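Local coordinates for oligopeptide-binding protein AppA (Bacillus subtilis, PDB 1XOC) that binds oligopeptides, including a nonapeptide, as the solute-binding component of an ABC permease that can support sporulation and genetic competence, at residues F360-K365 with I389-Q394. Numbering follows the deposited sequence.
Sequences FSFTLK and IEVKTQ
Segments 360-365 and 389-394 pair strands 358-367 and 390-396, the parallel strands of a beta-alpha-beta crossover, linked through helix 371-385, in the large mixed sheet of this solute-binding protein. Five backbone hydrogen bonds form the ladder. Phe360 O, Phe362 O and Leu364 O accept from the amides of Glu390, Lys392 and Gln394, while Phe362 N and Leu364 N give to Glu390 O and Lys392 O. The shortest is Leu364 N to Lys392 O, 2.7 Å. The amide of Thr363 turns instead to the carboxylate of Asp413, and Val391 O is met by Gln381 NE2 of the helix.

On the face bearing Phe362, Val391 and Leu364, apolar groups suit burial: Leu364 packs on Ala377 and Val380 of the helix, and its CB lies 3.7 Å from Val391 CG2. Phe362 CG stands between the backbone N and the carbonyl carbon (chi1 66°); Val391 CB sits over one face of the ring, offset toward the rim, while Ile389 CG2 meets its edge. Ile389 also sets CD1 over the centre of the Phe360 ring, 3.9 Å from the centroid.

Polar and long aliphatic chains suit the other, less enclosed face. The extended Glu390 side chain, CG anti to the backbone N (chi1 176°), carries OE1 to Ser361 OG, whose hydrogen bond it accepts at 2.9 Å on its anti side; the same OE1 forms a salt bridge with Lys359 NZ, which probably offsets its charge. Lys365 NZ is bound by Gln404 OE1 and Asp411 O; its CE lies 3.6 Å from NE2 of the Gln394 side-chain amide. Lys392 bends at chi3 and chi4, bringing its CE to 3.1 Å from Thr363 OG1.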
loop_
_atom_site.group_PDB
_atom_site.type_symbol
_atom_site.label_atom_id
_atom_site.label_comp_id
_atom_site.label_asym_id
_atom_site.label_seq_id
_atom_site.Cartn_x
_atom_site.Cartn_y
_atom_site.Cartn_z
ATOM N N PHE A 360 -4.076 21.825 -23.124
ATOM C CA PHE A 360 -4.317 21.024 -21.931
ATOM C C PHE A 360 -4.589 19.594 -22.395
ATOM O O PHE A 360 -5.731 19.209 -22.616
ATOM C CB PHE A 360 -5.490 21.577 -21.124
ATOM C CG PHE A 360 -5.380 21.330 -19.641
ATOM C CD1 PHE A 360 -5.546 22.374 -18.745
ATOM C CD2 PHE A 360 -5.104 20.055 -19.134
ATOM C CE1 PHE A 360 -5.454 22.168 -17.379
ATOM C CE2 PHE A 360 -5.012 19.848 -17.752
ATOM C CZ PHE A 360 -5.185 20.909 -16.886
ATOM N N SER A 361 -3.500 18.843 -22.556
ATOM C CA SER A 361 -3.509 17.482 -23.059
ATOM C C SER A 361 -2.495 16.659 -22.277
ATOM O O SER A 361 -1.343 17.075 -22.136
ATOM C CB SER A 361 -3.095 17.481 -24.521
ATOM O OG SER A 361 -3.005 16.159 -25.020
ATOM N N PHE A 362 -2.926 15.500 -21.778
ATOM C CA PHE A 362 -2.051 14.615 -21.013
ATOM C C PHE A 362 -2.507 13.160 -21.078
ATOM O O PHE A 362 -3.610 12.855 -21.511
ATOM C CB PHE A 362 -1.965 15.068 -19.547
ATOM C CG PHE A 362 -3.252 14.937 -18.787
ATOM C CD1 PHE A 362 -3.508 13.805 -18.001
ATOM C CD2 PHE A 362 -4.207 15.939 -18.844
ATOM C CE1 PHE A 362 -4.697 13.685 -17.324
ATOM C CE2 PHE A 362 -5.382 15.832 -18.180
ATOM C CZ PHE A 362 -5.634 14.707 -17.386
ATOM N N THR A 363 -1.639 12.279 -20.584
ATOM C CA THR A 363 -1.915 10.855 -20.494
ATOM C C THR A 363 -2.237 10.445 -19.041
ATOM O O THR A 363 -1.498 10.758 -18.082
ATOM C CB THR A 363 -0.740 10.051 -21.051
ATOM O OG1 THR A 363 -0.549 10.416 -22.429
ATOM C CG2 THR A 363 -0.965 8.539 -20.940
ATOM N N LEU A 364 -3.370 9.747 -18.887
ATOM C CA LEU A 364 -3.793 9.159 -17.615
ATOM C C LEU A 364 -3.534 7.652 -17.613
ATOM O O LEU A 364 -4.168 6.879 -18.357
ATOM C CB LEU A 364 -5.276 9.417 -17.405
ATOM C CG LEU A 364 -5.945 8.959 -16.098
ATOM C CD1 LEU A 364 -5.354 9.624 -14.871
ATOM C CD2 LEU A 364 -7.435 9.232 -16.143
ATOM N N LYS A 365 -2.618 7.233 -16.736
ATOM C CA LYS A 365 -2.248 5.831 -16.614
ATOM C C LYS A 365 -2.996 5.130 -15.487
ATOM O O LYS A 365 -3.358 5.756 -14.474
ATOM C CB LYS A 365 -0.753 5.694 -16.311
ATOM C CG LYS A 365 0.169 6.020 -17.423
ATOM C CD LYS A 365 1.635 5.898 -17.003
ATOM C CE LYS A 365 2.521 5.977 -18.230
ATOM N NZ LYS A 365 3.981 6.014 -17.922
ATOM N N ILE A 389 -10.518 19.592 -21.900
ATOM C CA ILE A 389 -9.273 18.962 -21.509
ATOM C C ILE A 389 -9.170 17.600 -22.201
ATOM O O ILE A 389 -10.094 16.790 -22.120
ATOM C CB ILE A 389 -9.220 18.800 -19.994
ATOM C CG1 ILE A 389 -9.091 20.190 -19.352
ATOM C CG2 ILE A 389 -8.061 17.887 -19.596
ATOM C CD1 ILE A 389 -9.053 20.192 -17.833
ATOM N N GLU A 390 -8.040 17.369 -22.866
ATOM C CA GLU A 390 -7.796 16.174 -23.665
ATOM C C GLU A 390 -6.970 15.162 -22.868
ATOM O O GLU A 390 -5.841 15.436 -22.462
ATOM C CB GLU A 390 -7.058 16.557 -24.958
ATOM C CG GLU A 390 -6.655 15.387 -25.847
ATOM C CD GLU A 390 -6.023 15.817 -27.157
ATOM O OE1 GLU A 390 -4.936 16.439 -27.165
ATOM O OE2 GLU A 390 -6.617 15.521 -28.209
ATOM N N VAL A 391 -7.537 13.982 -22.659
ATOM C CA VAL A 391 -6.814 12.917 -21.966
ATOM C C VAL A 391 -6.705 11.650 -22.823
ATOM O O VAL A 391 -7.678 11.230 -23.452
ATOM C CB VAL A 391 -7.306 12.698 -20.484
ATOM C CG1 VAL A 391 -8.589 13.333 -20.181
ATOM C CG2 VAL A 391 -7.217 11.226 -20.028
ATOM N N LYS A 392 -5.475 11.143 -22.912
ATOM C CA LYS A 392 -5.155 9.844 -23.481
ATOM C C LYS A 392 -5.085 8.868 -22.326
ATOM O O LYS A 392 -4.415 9.144 -21.328
ATOM C CB LYS A 392 -3.786 9.883 -24.177
ATOM C CG LYS A 392 -3.369 8.536 -24.835
ATOM C CD LYS A 392 -2.063 8.616 -25.656
ATOM C CE LYS A 392 -0.830 8.431 -24.764
ATOM N NZ LYS A 392 -0.629 7.017 -24.311
ATOM N N THR A 393 -5.741 7.725 -22.437
ATOM C CA THR A 393 -5.639 6.741 -21.357
ATOM C C THR A 393 -4.550 5.729 -21.721
ATOM O O THR A 393 -4.285 5.497 -22.905
ATOM C CB THR A 393 -6.992 6.052 -21.046
ATOM O OG1 THR A 393 -7.435 5.312 -22.178
ATOM C CG2 THR A 393 -8.060 7.050 -20.686
ATOM N N GLN A 394 -3.894 5.158 -20.712
ATOM C CA GLN A 394 -2.873 4.151 -20.959
ATOM C C GLN A 394 -2.887 3.155 -19.814
ATOM O O GLN A 394 -2.813 3.542 -18.665
ATOM C CB GLN A 394 -1.499 4.797 -21.133
ATOM C CG GLN A 394 -0.429 3.833 -21.645
ATOM C CD GLN A 394 0.988 4.388 -21.539
ATOM O OE1 GLN A 394 1.934 3.628 -21.439
ATOM N NE2 GLN A 394 1.133 5.697 -21.538
#